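PDB 6R2M: glycoside transferase from Listeria monocytogenes, which is thought to act as an extracellular glycoside hydrolase that cleaves glycosidic bonds in the exopolysaccharide of this bacterium. Local coordinates for residues I215-F220 against T269-K274; P180-N185 against D221-V226; E62-K67 against S114-F119. All blocks are in the same frame, centred on the assembly; numbering follows the deposited sequence.

How the interactions relate
Interactions 1 and 2 are neighbours that share helix 209-223: interaction 1 uses one side of 215-220, and interaction 2 uses the last helical residues of 221-226. Their centres lie about 11 Å apart, and a salt bridge of 2.9 Å from Lys274 NZ to Asp221 OD1 ties them together. Their segments alternate along the chain. In space, helix 209-223 is flanked by helix 262-274 and by the short helix 179-183. Interaction 3 stands apart, its centre about 26 Å from that of interaction 1 and about 32 Å from that of interaction 2. It joins helix ends far earlier in the chain and touches neither of the others.

Interaction 1 of 3, residues I215-F220 against T269-K274; sequences IAMAYF and TQYFNK
Met217 and Tyr271 bring helices 209-223 and 262-274 together, and their CA atoms, 6.1 Å apart, are the closest across the contact. The two helix segments run nearly parallel, their directions 22° apart. Met217 reaches across rather than pointing straight at its partner: its CG lies at the edge of the Tyr271 ring, near the ring plane, and 4.0 Å from Tyr271 CB. With CG opposite the carbonyl carbon (chi1 -82°) and the chain extended at chi2, the soft, polarisable sulfur settles beside the neighbouring Gln270, Met217 SD lying 4.0 Å from Gln270 CB; chi3 only turns the terminal methyl CE. Flexible methionine suits this place because it can follow the uneven surface between Gln270, Tyr271 and Lys274.

The Tyr271 ring lies across the flank of the opposing helix. With CG swung opposite the backbone N (chi1 166°), the ring reaches Ala216, whose CB lies 4.0 Å from Tyr271 CE1; a small methyl leaves room for the broad ring. The hydroxyl of Tyr271 continues past the contact to a hydrogen bond with Asp231, so the residue combines an apolar flank with a polar anchor.

One turn on, the Phe220 ring approaches the C-terminal end of helix 262-274, where Phe220 CE1 is 3.5 Å from Lys274 O. The aliphatic part of Lys274 lines the same side, Lys274 CD standing 4.3 Å from Met217 SD, while its ammonium group pairs with Asp221. Gln270 NE2 hydrogen-bonds to Thr310, while its OE1 remains beside the Met217 sulfur.

Helix 228-241 flanks the pair, with Phe230 against Ala216 and Leu234 against Tyr271. Ile181 of helix 179-183 packs on Ile215 and Ala218, so the contact is one interface in a densely helical part of the fold.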
ATOM      1  N   ILE A 215       4.718  -8.349  -2.108  1.00  5.44           N
ATOM      2  CA  ILE A 215       5.921  -8.784  -2.819  1.00  5.97           C
ATOM      3  C   ILE A 215       5.543  -9.463  -4.122  1.00  6.00           C
ATOM      4  O   ILE A 215       6.158  -9.231  -5.170  1.00  7.62           O
ATOM      5  CB  ILE A 215       6.770  -9.721  -1.937  1.00  7.67           C
ATOM      6  CG1 ILE A 215       7.201  -8.996  -0.668  1.00  7.03           C
ATOM      7  CG2 ILE A 215       7.998 -10.260  -2.729  1.00  7.34           C
ATOM      8  CD1 ILE A 215       7.722  -9.923   0.399  1.00  7.56           C
ATOM      9  N   ALA A 216       4.523 -10.317  -4.082  1.00  5.13           N
ATOM     10  CA  ALA A 216       4.120 -11.030  -5.285  1.00  6.44           C
ATOM     11  C   ALA A 216       3.676 -10.068  -6.369  1.00  7.99           C
ATOM     12  O   ALA A 216       3.952 -10.289  -7.556  1.00  6.49           O
ATOM     13  CB  ALA A 216       2.986 -12.004  -4.969  1.00  5.31           C
ATOM     14  N   MET A 217       2.952  -9.011  -5.986  1.00  5.71           N
ATOM     15  CA  MET A 217       2.522  -8.039  -6.982  1.00  5.22           C
ATOM     16  C   MET A 217       3.702  -7.244  -7.538  1.00  8.31           C
ATOM     17  O   MET A 217       3.762  -6.984  -8.743  1.00  8.69           O
ATOM     18  CB  MET A 217       1.459  -7.121  -6.383  1.00  7.59           C
ATOM     19  CG  MET A 217       0.106  -7.808  -6.452  1.00 13.58           C
ATOM     20  SD  MET A 217      -1.280  -6.778  -5.995  1.00 25.63           S
ATOM     21  CE  MET A 217      -0.852  -6.589  -4.323  1.00  9.09           C
ATOM     22  N   ALA A 218       4.651  -6.857  -6.685  1.00  6.65           N
ATOM     23  CA  ALA A 218       5.845  -6.180  -7.181  1.00  9.92           C
ATOM     24  C   ALA A 218       6.650  -7.100  -8.086  1.00  9.58           C
ATOM     25  O   ALA A 218       7.220  -6.658  -9.088  1.00  8.79           O
ATOM     26  CB  ALA A 218       6.703  -5.704  -6.011  1.00  7.62           C
ATOM     27  N   TYR A 219       6.729  -8.378  -7.725  1.00  7.54           N
ATOM     28  CA  TYR A 219       7.422  -9.350  -8.559  1.00  7.28           C
ATOM     29  C   TYR A 219       6.832  -9.382  -9.960  1.00  7.78           C
ATOM     30  O   TYR A 219       7.562  -9.343 -10.958  1.00  7.40           O
ATOM     31  CB  TYR A 219       7.339 -10.729  -7.910  1.00  5.37           C
ATOM     32  CG  TYR A 219       8.214 -11.755  -8.554  1.00  8.13           C
ATOM     33  CD1 TYR A 219       7.772 -12.480  -9.657  1.00  8.62           C
ATOM     34  CD2 TYR A 219       9.476 -12.021  -8.054  1.00  8.92           C
ATOM     35  CE1 TYR A 219       8.567 -13.440 -10.233  1.00  6.38           C
ATOM     36  CE2 TYR A 219      10.286 -12.969  -8.625  1.00 10.83           C
ATOM     37  CZ  TYR A 219       9.827 -13.671  -9.718  1.00 10.03           C
ATOM     38  OH  TYR A 219      10.641 -14.620 -10.273  1.00 11.34           O
ATOM     39  N   PHE A 220       5.510  -9.499 -10.052  1.00  7.04           N
ATOM     40  CA  PHE A 220       4.870  -9.531 -11.360  1.00  8.99           C
ATOM     41  C   PHE A 220       5.064  -8.215 -12.094  1.00  8.43           C
ATOM     42  O   PHE A 220       5.331  -8.197 -13.302  1.00 11.45           O
ATOM     43  CB  PHE A 220       3.383  -9.825 -11.220  1.00  8.99           C
ATOM     44  CG  PHE A 220       2.669  -9.880 -12.533  1.00  9.08           C
ATOM     45  CD1 PHE A 220       1.860  -8.832 -12.938  1.00 11.64           C
ATOM     46  CD2 PHE A 220       2.814 -10.977 -13.368  1.00 11.22           C
ATOM     47  CE1 PHE A 220       1.205  -8.874 -14.166  1.00 13.54           C
ATOM     48  CE2 PHE A 220       2.155 -11.025 -14.585  1.00 14.78           C
ATOM     49  CZ  PHE A 220       1.349  -9.974 -14.979  1.00 15.65           C
ATOM     50  N   THR A 269      -7.346 -10.257  -4.960  1.00  8.27           N
ATOM     51  CA  THR A 269      -8.227  -9.891  -6.055  1.00  9.31           C
ATOM     52  C   THR A 269      -7.477  -9.071  -7.099  1.00 10.49           C
ATOM     53  O   THR A 269      -7.558  -9.358  -8.299  1.00  9.88           O
ATOM     54  CB  THR A 269      -9.431  -9.145  -5.489  1.00  8.55           C
ATOM     55  OG1 THR A 269     -10.130 -10.041  -4.610  1.00  8.57           O
ATOM     56  CG2 THR A 269     -10.360  -8.680  -6.597  1.00 13.65           C
ATOM     57  N   GLN A 270      -6.689  -8.083  -6.646  1.00  9.04           N
ATOM     58  CA  GLN A 270      -5.857  -7.296  -7.555  1.00  9.26           C
ATOM     59  C   GLN A 270      -4.843  -8.169  -8.286  1.00 10.02           C
ATOM     60  O   GLN A 270      -4.632  -8.011  -9.494  1.00 10.59           O
ATOM     61  CB  GLN A 270      -5.117  -6.199  -6.787  1.00 10.17           C
ATOM     62  CG  GLN A 270      -6.030  -5.208  -6.109  1.00 11.78           C
ATOM     63  CD  GLN A 270      -5.272  -4.251  -5.198  1.00 12.94           C
ATOM     64  OE1 GLN A 270      -4.106  -3.943  -5.430  1.00 18.97           O
ATOM     65  NE2 GLN A 270      -5.936  -3.790  -4.146  1.00 14.55           N
ATOM     66  N   TYR A 271      -4.214  -9.094  -7.563  1.00  7.37           N
ATOM     67  CA  TYR A 271      -3.178  -9.943  -8.142  1.00  7.52           C
ATOM     68  C   TYR A 271      -3.757 -10.885  -9.193  1.00  7.45           C
ATOM     69  O   TYR A 271      -3.197 -11.040 -10.291  1.00  8.71           O
ATOM     70  CB  TYR A 271      -2.506 -10.727  -7.011  1.00  5.83           C
ATOM     71  CG  TYR A 271      -1.630 -11.896  -7.430  1.00  6.63           C
ATOM     72  CD1 TYR A 271      -0.283 -11.702  -7.711  1.00  9.29           C
ATOM     73  CD2 TYR A 271      -2.147 -13.189  -7.504  1.00  8.02           C
ATOM     74  CE1 TYR A 271       0.532 -12.761  -8.050  1.00  9.32           C
ATOM     75  CE2 TYR A 271      -1.343 -14.258  -7.858  1.00  5.91           C
ATOM     76  CZ  TYR A 271      -0.011 -14.034  -8.133  1.00  6.49           C
ATOM     77  OH  TYR A 271       0.778 -15.103  -8.485  1.00  8.71           O
ATOM     78  N   PHE A 272      -4.886 -11.525  -8.881  1.00  7.59           N
ATOM     79  CA  PHE A 272      -5.469 -12.446  -9.846  1.00  7.64           C
ATOM     80  C   PHE A 272      -5.961 -11.701 -11.077  1.00 10.30           C
ATOM     81  O   PHE A 272      -5.819 -12.195 -12.196  1.00 10.87           O
ATOM     82  CB  PHE A 272      -6.600 -13.240  -9.182  1.00  7.53           C
ATOM     83  CG  PHE A 272      -6.115 -14.346  -8.295  1.00  8.70           C
ATOM     84  CD1 PHE A 272      -5.029 -15.126  -8.671  1.00  6.41           C
ATOM     85  CD2 PHE A 272      -6.741 -14.611  -7.079  1.00  7.65           C
ATOM     86  CE1 PHE A 272      -4.593 -16.167  -7.852  1.00  8.34           C
ATOM     87  CE2 PHE A 272      -6.306 -15.648  -6.271  1.00  9.20           C
ATOM     88  CZ  PHE A 272      -5.226 -16.419  -6.653  1.00 10.67           C
ATOM     89  N   ASN A 273      -6.452 -10.477 -10.911  1.00 12.14           N
ATOM     90  CA  ASN A 273      -6.895  -9.737 -12.086  1.00 13.39           C
ATOM     91  C   ASN A 273      -5.713  -9.229 -12.915  1.00 17.18           C
ATOM     92  O   ASN A 273      -5.781  -9.219 -14.150  1.00 18.56           O
ATOM     93  CB  ASN A 273      -7.841  -8.628 -11.648  1.00 18.29           C
ATOM     94  CG  ASN A 273      -9.165  -9.189 -11.134  1.00 19.51           C
ATOM     95  OD1 ASN A 273      -9.611 -10.250 -11.582  1.00 25.22           O
ATOM     96  ND2 ASN A 273      -9.785  -8.499 -10.189  1.00 19.46           N
ATOM     97  N   LYS A 274      -4.603  -8.862 -12.271  1.00 12.82           N
ATOM     98  CA  LYS A 274      -3.418  -8.443 -13.016  1.00 13.21           C
ATOM     99  C   LYS A 274      -2.779  -9.599 -13.778  1.00 11.21           C
ATOM    100  O   LYS A 274      -2.161  -9.382 -14.827  1.00 13.95           O
ATOM    101  CB  LYS A 274      -2.379  -7.828 -12.071  1.00 14.37           C
ATOM    102  CG  LYS A 274      -2.775  -6.461 -11.507  1.00 24.99           C
ATOM    103  CD  LYS A 274      -2.027  -6.149 -10.219  1.00 27.00           C
ATOM    104  CE  LYS A 274      -0.551  -5.888 -10.477  1.00 24.54           C
ATOM    105  NZ  LYS A 274      -0.336  -4.522 -11.040  1.00 30.10           N
TER

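Interaction 2 of 3, residues P180-N185 against D221-V226; sequences PIQTVN and DENGDV
Where helices 179-183 and 209-223 both come to an end, Ile181 and Gln182 meet Glu222 and Asn223 in a junction of two helix C-termini. Carbonyls of a last helical turn tend to run short of backbone N-H partners, and here a side chain supplies one: Asn223 ND2 donates to Ile181 O over 3.0 Å, nearly straight at 162°. The acceptor lies in the Asn223 amide plane, whereas the donor stands tilted by 35° from the carbonyl plane.

Beside it, Gln182 NE2 donates to Glu222 OE2 at 2.8 Å, meeting the oxygen on its anti side and out of the carboxylate plane. The long, extended glutamine suits a reach of this length. Glu222 bends at chi2 (59°), and its methylene CG rests 3.6 Å from Ile181 CG2, giving the polar pair an apolar base.

The oxygen of water 1 lies 2.7 Å from Gln182 O and 3.2 Å from Asn223 OD1, donating to both. Bonds at both ends, the water's being the longer, probably hold the Asn223 amide in one orientation. The neutral N-H of Gln182 offers the Glu222 carboxylate a directional partner without a counter-charge, so it probably leaves the negative charge largely uncompensated.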
ATOM      1  N   PRO A 180      16.861  -6.582  -6.285  1.00 10.22           N
ATOM      2  CA  PRO A 180      16.219  -7.410  -5.248  1.00  9.86           C
ATOM      3  C   PRO A 180      14.956  -8.098  -5.737  1.00  8.95           C
ATOM      4  O   PRO A 180      14.823  -9.316  -5.569  1.00 10.53           O
ATOM      5  CB  PRO A 180      15.945  -6.406  -4.118  1.00  9.55           C
ATOM      6  CG  PRO A 180      17.070  -5.410  -4.261  1.00 11.87           C
ATOM      7  CD  PRO A 180      17.267  -5.268  -5.747  1.00 10.48           C
ATOM      8  N   ILE A 181      14.031  -7.363  -6.362  1.00  6.48           N
ATOM      9  CA  ILE A 181      12.784  -8.000  -6.782  1.00  7.53           C
ATOM     10  C   ILE A 181      12.969  -8.849  -8.038  1.00  9.82           C
ATOM     11  O   ILE A 181      12.164  -9.754  -8.298  1.00  8.64           O
ATOM     12  CB  ILE A 181      11.687  -6.927  -6.954  1.00  7.70           C
ATOM     13  CG1 ILE A 181      10.284  -7.546  -6.984  1.00  9.88           C
ATOM     14  CG2 ILE A 181      11.934  -6.079  -8.195  1.00  9.82           C
ATOM     15  CD1 ILE A 181       9.862  -8.210  -5.673  1.00  9.06           C
ATOM     16  N   GLN A 182      14.024  -8.608  -8.811  1.00  7.71           N
ATOM     17  CA  GLN A 182      14.310  -9.466  -9.956  1.00  8.31           C
ATOM     18  C   GLN A 182      14.875 -10.817  -9.550  1.00  9.65           C
ATOM     19  O   GLN A 182      14.752 -11.772 -10.328  1.00 12.69           O
ATOM     20  CB  GLN A 182      15.306  -8.793 -10.896  1.00 11.29           C
ATOM     21  CG  GLN A 182      14.717  -7.654 -11.696  1.00 11.42           C
ATOM     22  CD  GLN A 182      15.791  -6.797 -12.361  1.00 13.39           C
ATOM     23  OE1 GLN A 182      16.980  -6.989 -12.126  1.00 13.41           O
ATOM     24  NE2 GLN A 182      15.368  -5.842 -13.182  1.00 16.37           N
ATOM     25  N   THR A 183      15.479 -10.923  -8.371  1.00  7.35           N
ATOM     26  CA  THR A 183      16.242 -12.114  -8.011  1.00  9.49           C
ATOM     27  C   THR A 183      15.708 -12.847  -6.785  1.00 11.86           C
ATOM     28  O   THR A 183      16.240 -13.911  -6.439  1.00 11.37           O
ATOM     29  CB  THR A 183      17.719 -11.751  -7.800  1.00  8.78           C
ATOM     30  OG1 THR A 183      17.859 -10.750  -6.779  1.00 11.12           O
ATOM     31  CG2 THR A 183      18.303 -11.190  -9.089  1.00 12.18           C
ATOM     32  N   VAL A 184      14.667 -12.327  -6.130  1.00  8.67           N
ATOM     33  CA  VAL A 184      14.097 -13.003  -4.968  1.00  8.97           C
ATOM     34  C   VAL A 184      13.426 -14.303  -5.405  1.00  7.52           C
ATOM     35  O   VAL A 184      12.919 -14.426  -6.533  1.00  9.96           O
ATOM     36  CB  VAL A 184      13.103 -12.070  -4.244  1.00  8.81           C
ATOM     37  CG1 VAL A 184      11.882 -11.803  -5.111  1.00  9.22           C
ATOM     38  CG2 VAL A 184      12.684 -12.642  -2.898  1.00  8.83           C
ATOM     39  N   ASN A 185      13.448 -15.294  -4.507  1.00  7.72           N
ATOM     40  CA  ASN A 185      12.766 -16.566  -4.682  1.00 13.40           C
ATOM     41  C   ASN A 185      11.682 -16.724  -3.626  1.00  8.64           C
ATOM     42  O   ASN A 185      11.742 -16.128  -2.548  1.00  9.07           O
ATOM     43  CB  ASN A 185      13.744 -17.749  -4.569  1.00 12.35           C
ATOM     44  CG  ASN A 185      14.739 -17.771  -5.694  1.00 15.19           C
ATOM     45  OD1 ASN A 185      14.390 -17.488  -6.840  1.00 15.02           O
ATOM     46  ND2 ASN A 185      15.985 -18.075  -5.378  1.00 20.00           N
ATOM     47  N   ASP A 221       4.935  -7.102 -11.373  1.00  7.11           N
ATOM     48  CA  ASP A 221       5.062  -5.786 -12.000  1.00  9.74           C
ATOM     49  C   ASP A 221       6.429  -5.593 -12.639  1.00  9.83           C
ATOM     50  O   ASP A 221       6.534  -5.007 -13.726  1.00 11.61           O
ATOM     51  CB  ASP A 221       4.818  -4.690 -10.970  1.00 10.32           C
ATOM     52  CG  ASP A 221       3.359  -4.543 -10.611  1.00 14.69           C
ATOM     53  OD1 ASP A 221       2.505  -5.095 -11.336  1.00 16.15           O
ATOM     54  OD2 ASP A 221       3.071  -3.860  -9.607  1.00 17.19           O
ATOM     55  N   GLU A 222       7.492  -6.050 -11.975  1.00  8.32           N
ATOM     56  CA  GLU A 222       8.843  -5.841 -12.480  1.00  8.19           C
ATOM     57  C   GLU A 222       9.235  -6.911 -13.487  1.00 10.89           C
ATOM     58  O   GLU A 222       9.824  -6.599 -14.527  1.00 12.06           O
ATOM     59  CB  GLU A 222       9.844  -5.820 -11.319  1.00 12.86           C
ATOM     60  CG  GLU A 222      11.325  -5.908 -11.757  1.00 11.59           C
ATOM     61  CD  GLU A 222      11.730  -4.777 -12.682  1.00 13.37           C
ATOM     62  OE1 GLU A 222      11.087  -3.714 -12.648  1.00 15.88           O
ATOM     63  OE2 GLU A 222      12.696  -4.963 -13.459  1.00 14.64           O
ATOM     64  N   ASN A 223       8.938  -8.177 -13.185  1.00  9.79           N
ATOM     65  CA  ASN A 223       9.476  -9.285 -13.961  1.00 10.15           C
ATOM     66  C   ASN A 223       8.560  -9.751 -15.084  1.00 12.87           C
ATOM     67  O   ASN A 223       9.037 -10.454 -15.990  1.00 13.29           O
ATOM     68  CB  ASN A 223       9.797 -10.459 -13.027  1.00  7.89           C
ATOM     69  CG  ASN A 223      10.868 -10.105 -12.025  1.00 12.10           C
ATOM     70  OD1 ASN A 223      11.900  -9.538 -12.394  1.00 13.57           O
ATOM     71  ND2 ASN A 223      10.640 -10.426 -10.756  1.00 13.31           N
ATOM     72  N   GLY A 224       7.276  -9.390 -15.055  1.00 11.08           N
ATOM     73  CA  GLY A 224       6.362  -9.725 -16.129  1.00 13.10           C
ATOM     74  C   GLY A 224       5.771 -11.111 -16.051  1.00 14.54           C
ATOM     75  O   GLY A 224       5.004 -11.498 -16.945  1.00 15.60           O
ATOM     76  N   ASP A 225       6.120 -11.875 -15.028  1.00 11.52           N
ATOM     77  CA  ASP A 225       5.578 -13.203 -14.802  1.00 11.18           C
ATOM     78  C   ASP A 225       5.442 -13.399 -13.304  1.00 11.65           C
ATOM     79  O   ASP A 225       6.113 -12.731 -12.516  1.00 11.43           O
ATOM     80  CB  ASP A 225       6.481 -14.305 -15.360  1.00 16.41           C
ATOM     81  CG  ASP A 225       6.568 -14.294 -16.871  1.00 22.51           C
ATOM     82  OD1 ASP A 225       7.574 -13.779 -17.404  1.00 24.14           O
ATOM     83  OD2 ASP A 225       5.635 -14.813 -17.514  1.00 25.60           O
ATOM     84  N   VAL A 226       4.594 -14.338 -12.912  1.00  9.93           N
ATOM     85  CA  VAL A 226       4.430 -14.605 -11.492  1.00  7.79           C
ATOM     86  C   VAL A 226       5.555 -15.501 -11.009  1.00  7.57           C
ATOM     87  O   VAL A 226       6.135 -16.297 -11.763  1.00 13.38           O
ATOM     88  CB  VAL A 226       3.059 -15.232 -11.169  1.00 10.63           C
ATOM     89  CG1 VAL A 226       1.923 -14.258 -11.459  1.00 12.13           C
ATOM     90  CG2 VAL A 226       2.866 -16.546 -11.919  1.00 17.11           C
TER
HETATM   91  O   HOH W   1      14.360 -11.432 -12.984  1.00 29.29           O

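Interaction 3 of 3, residues E62-K67 against S114-F119; sequences EVNDSK and SEKFSF
Ser66 and Phe117 form the tight half of this contact. Ser66 CB sits almost over the middle of the Phe117 ring, 3.6 Å from its centroid and 14° off the normal, a CH-pi contact; the short serine lets the ring settle close to the backbone. Lys116 CB lies over the other face, offset toward the rim. At the ring's edge Asn64 OD1 approaches Phe117 CE1 to 3.6 Å. Ser66 OG hydrogen-bonds to Lys13 O.

The other half is loose and wet. Asn64 and Lys116 cross at about a right angle; CG of Asn64, opposite the backbone N (chi1 -168°), carries OD1 to 3.4 Å from Lys116 CE. One water donates to Asn64 OD1 and to Lys116 O; another joins Glu62 O to Lys116 NZ, which the long lysine chain carries out to it.

Asn64, whose residue type tolerates positive phi, is the C-prime residue of the Schellman motif ending helix 50-62, and its ND2 bonds to Thr16 O. Asp65 N-caps helix 66-79. The contact thus packs the turn between those two helices against the C-terminal end of helix 100-116, with Val61 of helix 50-62 and Thr15 of the N-terminal segment also touching Phe117.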
ATOM      1  N   GLU A  62      -9.914   8.032  -7.082  1.00  9.54           N
ATOM      2  CA  GLU A  62     -10.731   7.033  -7.759  1.00 11.95           C
ATOM      3  C   GLU A  62     -12.194   7.463  -7.831  1.00 10.29           C
ATOM      4  O   GLU A  62     -12.865   7.220  -8.841  1.00 13.00           O
ATOM      5  CB  GLU A  62     -10.596   5.676  -7.053  1.00 12.04           C
ATOM      6  CG  GLU A  62     -11.373   4.545  -7.698  1.00 23.28           C
ATOM      7  CD  GLU A  62     -10.933   4.248  -9.126  1.00 27.08           C
ATOM      8  OE1 GLU A  62      -9.742   4.459  -9.461  1.00 24.19           O
ATOM      9  OE2 GLU A  62     -11.796   3.797  -9.915  1.00 28.80           O
ATOM     10  N   VAL A  63     -12.703   8.122  -6.788  1.00  8.27           N
ATOM     11  CA  VAL A  63     -14.108   8.536  -6.763  1.00  9.29           C
ATOM     12  C   VAL A  63     -14.291   9.991  -7.200  1.00  7.61           C
ATOM     13  O   VAL A  63     -15.382  10.547  -7.044  1.00  8.55           O
ATOM     14  CB  VAL A  63     -14.768   8.286  -5.390  1.00  8.99           C
ATOM     15  CG1 VAL A  63     -14.721   6.801  -5.045  1.00 10.44           C
ATOM     16  CG2 VAL A  63     -14.129   9.122  -4.266  1.00  6.58           C
ATOM     17  N   ASN A  64     -13.254  10.616  -7.756  1.00  8.57           N
ATOM     18  CA  ASN A  64     -13.377  11.929  -8.402  1.00  8.12           C
ATOM     19  C   ASN A  64     -13.794  13.012  -7.418  1.00  7.88           C
ATOM     20  O   ASN A  64     -14.681  13.814  -7.700  1.00  8.96           O
ATOM     21  CB  ASN A  64     -14.356  11.884  -9.587  1.00  7.28           C
ATOM     22  CG  ASN A  64     -14.281  13.138 -10.448  1.00  8.66           C
ATOM     23  OD1 ASN A  64     -13.192  13.635 -10.726  1.00 10.66           O
ATOM     24  ND2 ASN A  64     -15.437  13.671 -10.836  1.00  8.87           N
ATOM     25  N   ASP A  65     -13.171  13.038  -6.241  1.00  6.41           N
ATOM     26  CA  ASP A  65     -13.537  14.003  -5.199  1.00  7.93           C
ATOM     27  C   ASP A  65     -12.384  14.980  -4.962  1.00  7.80           C
ATOM     28  O   ASP A  65     -11.575  14.821  -4.047  1.00  8.17           O
ATOM     29  CB  ASP A  65     -13.941  13.271  -3.915  1.00  7.70           C
ATOM     30  CG  ASP A  65     -14.482  14.217  -2.848  1.00 11.88           C
ATOM     31  OD1 ASP A  65     -14.462  15.451  -3.052  1.00 11.32           O
ATOM     32  OD2 ASP A  65     -14.924  13.719  -1.791  1.00 11.27           O
ATOM     33  N   SER A  66     -12.337  16.034  -5.780  1.00  8.49           N
ATOM     34  CA  SER A  66     -11.204  16.949  -5.679  1.00  6.28           C
ATOM     35  C   SER A  66     -11.217  17.746  -4.384  1.00  9.08           C
ATOM     36  O   SER A  66     -10.148  18.062  -3.841  1.00 10.09           O
ATOM     37  CB  SER A  66     -11.188  17.885  -6.883  1.00 10.46           C
ATOM     38  OG  SER A  66     -12.201  18.852  -6.706  1.00  9.56           O
ATOM     39  N   LYS A  67     -12.401  18.092  -3.887  1.00  7.62           N
ATOM     40  CA  LYS A  67     -12.469  18.893  -2.670  1.00  8.56           C
ATOM     41  C   LYS A  67     -11.906  18.139  -1.472  1.00 10.17           C
ATOM     42  O   LYS A  67     -11.071  18.671  -0.724  1.00  9.56           O
ATOM     43  CB  LYS A  67     -13.906  19.322  -2.394  1.00 10.67           C
ATOM     44  CG  LYS A  67     -14.114  19.937  -1.031  1.00 14.18           C
ATOM     45  CD  LYS A  67     -15.551  20.421  -0.891  1.00 17.65           C
ATOM     46  CE  LYS A  67     -15.844  20.899   0.522  1.00 23.19           C
ATOM     47  NZ  LYS A  67     -15.771  19.776   1.501  1.00 33.12           N
ATOM     48  N   SER A 114      -3.157  15.013 -10.260  1.00  8.15           N
ATOM     49  CA  SER A 114      -2.800  16.111 -11.154  1.00  7.44           C
ATOM     50  C   SER A 114      -3.497  15.979 -12.504  1.00 10.46           C
ATOM     51  O   SER A 114      -3.906  16.983 -13.093  1.00 11.83           O
ATOM     52  CB  SER A 114      -1.278  16.180 -11.308  1.00  8.79           C
ATOM     53  OG  SER A 114      -0.805  15.196 -12.214  1.00 15.01           O
ATOM     54  N   GLU A 115      -3.669  14.748 -12.990  1.00  8.84           N
ATOM     55  CA  GLU A 115      -4.381  14.536 -14.243  1.00  9.86           C
ATOM     56  C   GLU A 115      -5.887  14.556 -14.015  1.00  7.98           C
ATOM     57  O   GLU A 115      -6.612  15.315 -14.665  1.00 11.32           O
ATOM     58  CB  GLU A 115      -3.948  13.214 -14.878  1.00 12.21           C
ATOM     59  CG  GLU A 115      -2.470  13.163 -15.203  1.00 11.53           C
ATOM     60  CD  GLU A 115      -2.024  11.782 -15.644  1.00 21.43           C
ATOM     61  OE1 GLU A 115      -2.813  10.817 -15.519  1.00 19.99           O
ATOM     62  OE2 GLU A 115      -0.876  11.655 -16.112  1.00 21.00           O
ATOM     63  N   LYS A 116      -6.355  13.766 -13.049  1.00  8.43           N
ATOM     64  CA  LYS A 116      -7.793  13.634 -12.809  1.00 10.53           C
ATOM     65  C   LYS A 116      -8.442  14.986 -12.536  1.00 11.60           C
ATOM     66  O   LYS A 116      -9.559  15.255 -13.002  1.00 11.09           O
ATOM     67  CB  LYS A 116      -8.028  12.673 -11.638  1.00  7.95           C
ATOM     68  CG  LYS A 116      -9.502  12.399 -11.314  1.00  9.25           C
ATOM     69  CD  LYS A 116     -10.152  11.596 -12.427  1.00 11.50           C
ATOM     70  CE  LYS A 116     -11.449  10.950 -11.917  1.00 12.62           C
ATOM     71  NZ  LYS A 116     -12.113  10.158 -12.998  1.00 12.83           N
ATOM     72  N   PHE A 117      -7.758  15.849 -11.779  1.00  7.76           N
ATOM     73  CA  PHE A 117      -8.302  17.123 -11.330  1.00  8.61           C
ATOM     74  C   PHE A 117      -7.718  18.322 -12.072  1.00  9.90           C
ATOM     75  O   PHE A 117      -7.942  19.457 -11.642  1.00 12.49           O
ATOM     76  CB  PHE A 117      -8.068  17.285  -9.828  1.00  8.92           C
ATOM     77  CG  PHE A 117      -8.662  16.179  -9.003  1.00  7.31           C
ATOM     78  CD1 PHE A 117      -9.916  15.651  -9.318  1.00  7.39           C
ATOM     79  CD2 PHE A 117      -7.980  15.676  -7.906  1.00  9.05           C
ATOM     80  CE1 PHE A 117     -10.474  14.642  -8.554  1.00  9.55           C
ATOM     81  CE2 PHE A 117      -8.525  14.670  -7.139  1.00  6.24           C
ATOM     82  CZ  PHE A 117      -9.775  14.142  -7.468  1.00  7.79           C
ATOM     83  N   SER A 118      -6.963  18.092 -13.148  1.00  8.94           N
ATOM     84  CA  SER A 118      -6.376  19.155 -13.976  1.00 11.96           C
ATOM     85  C   SER A 118      -5.684  20.215 -13.116  1.00 10.16           C
ATOM     86  O   SER A 118      -6.000  21.406 -13.158  1.00 13.57           O
ATOM     87  CB  SER A 118      -7.443  19.784 -14.872  1.00 13.18           C
ATOM     88  OG  SER A 118      -7.933  18.828 -15.801  1.00 17.24           O
ATOM     89  N   PHE A 119      -4.710  19.753 -12.336  1.00 12.12           N
ATOM     90  CA  PHE A 119      -4.073  20.580 -11.313  1.00 10.08           C
ATOM     91  C   PHE A 119      -2.582  20.279 -11.323  1.00 10.10           C
ATOM     92  O   PHE A 119      -2.096  19.423 -10.572  1.00  9.77           O
ATOM     93  CB  PHE A 119      -4.696  20.320  -9.938  1.00  9.06           C
ATOM     94  CG  PHE A 119      -4.536  21.458  -8.969  1.00  9.38           C
ATOM     95  CD1 PHE A 119      -5.133  22.678  -9.211  1.00 11.26           C
ATOM     96  CD2 PHE A 119      -3.824  21.287  -7.796  1.00 12.18           C
ATOM     97  CE1 PHE A 119      -5.009  23.715  -8.310  1.00 16.33           C
ATOM     98  CE2 PHE A 119      -3.697  22.326  -6.885  1.00 13.57           C
ATOM     99  CZ  PHE A 119      -4.284  23.543  -7.148  1.00 18.43           C
TER
HETATM  100  O   HOH W   2     -13.667   8.640 -11.047  1.00 12.22           O
HETATM  101  O   HOH W   3     -12.368  14.855 -12.868  1.00 14.20           O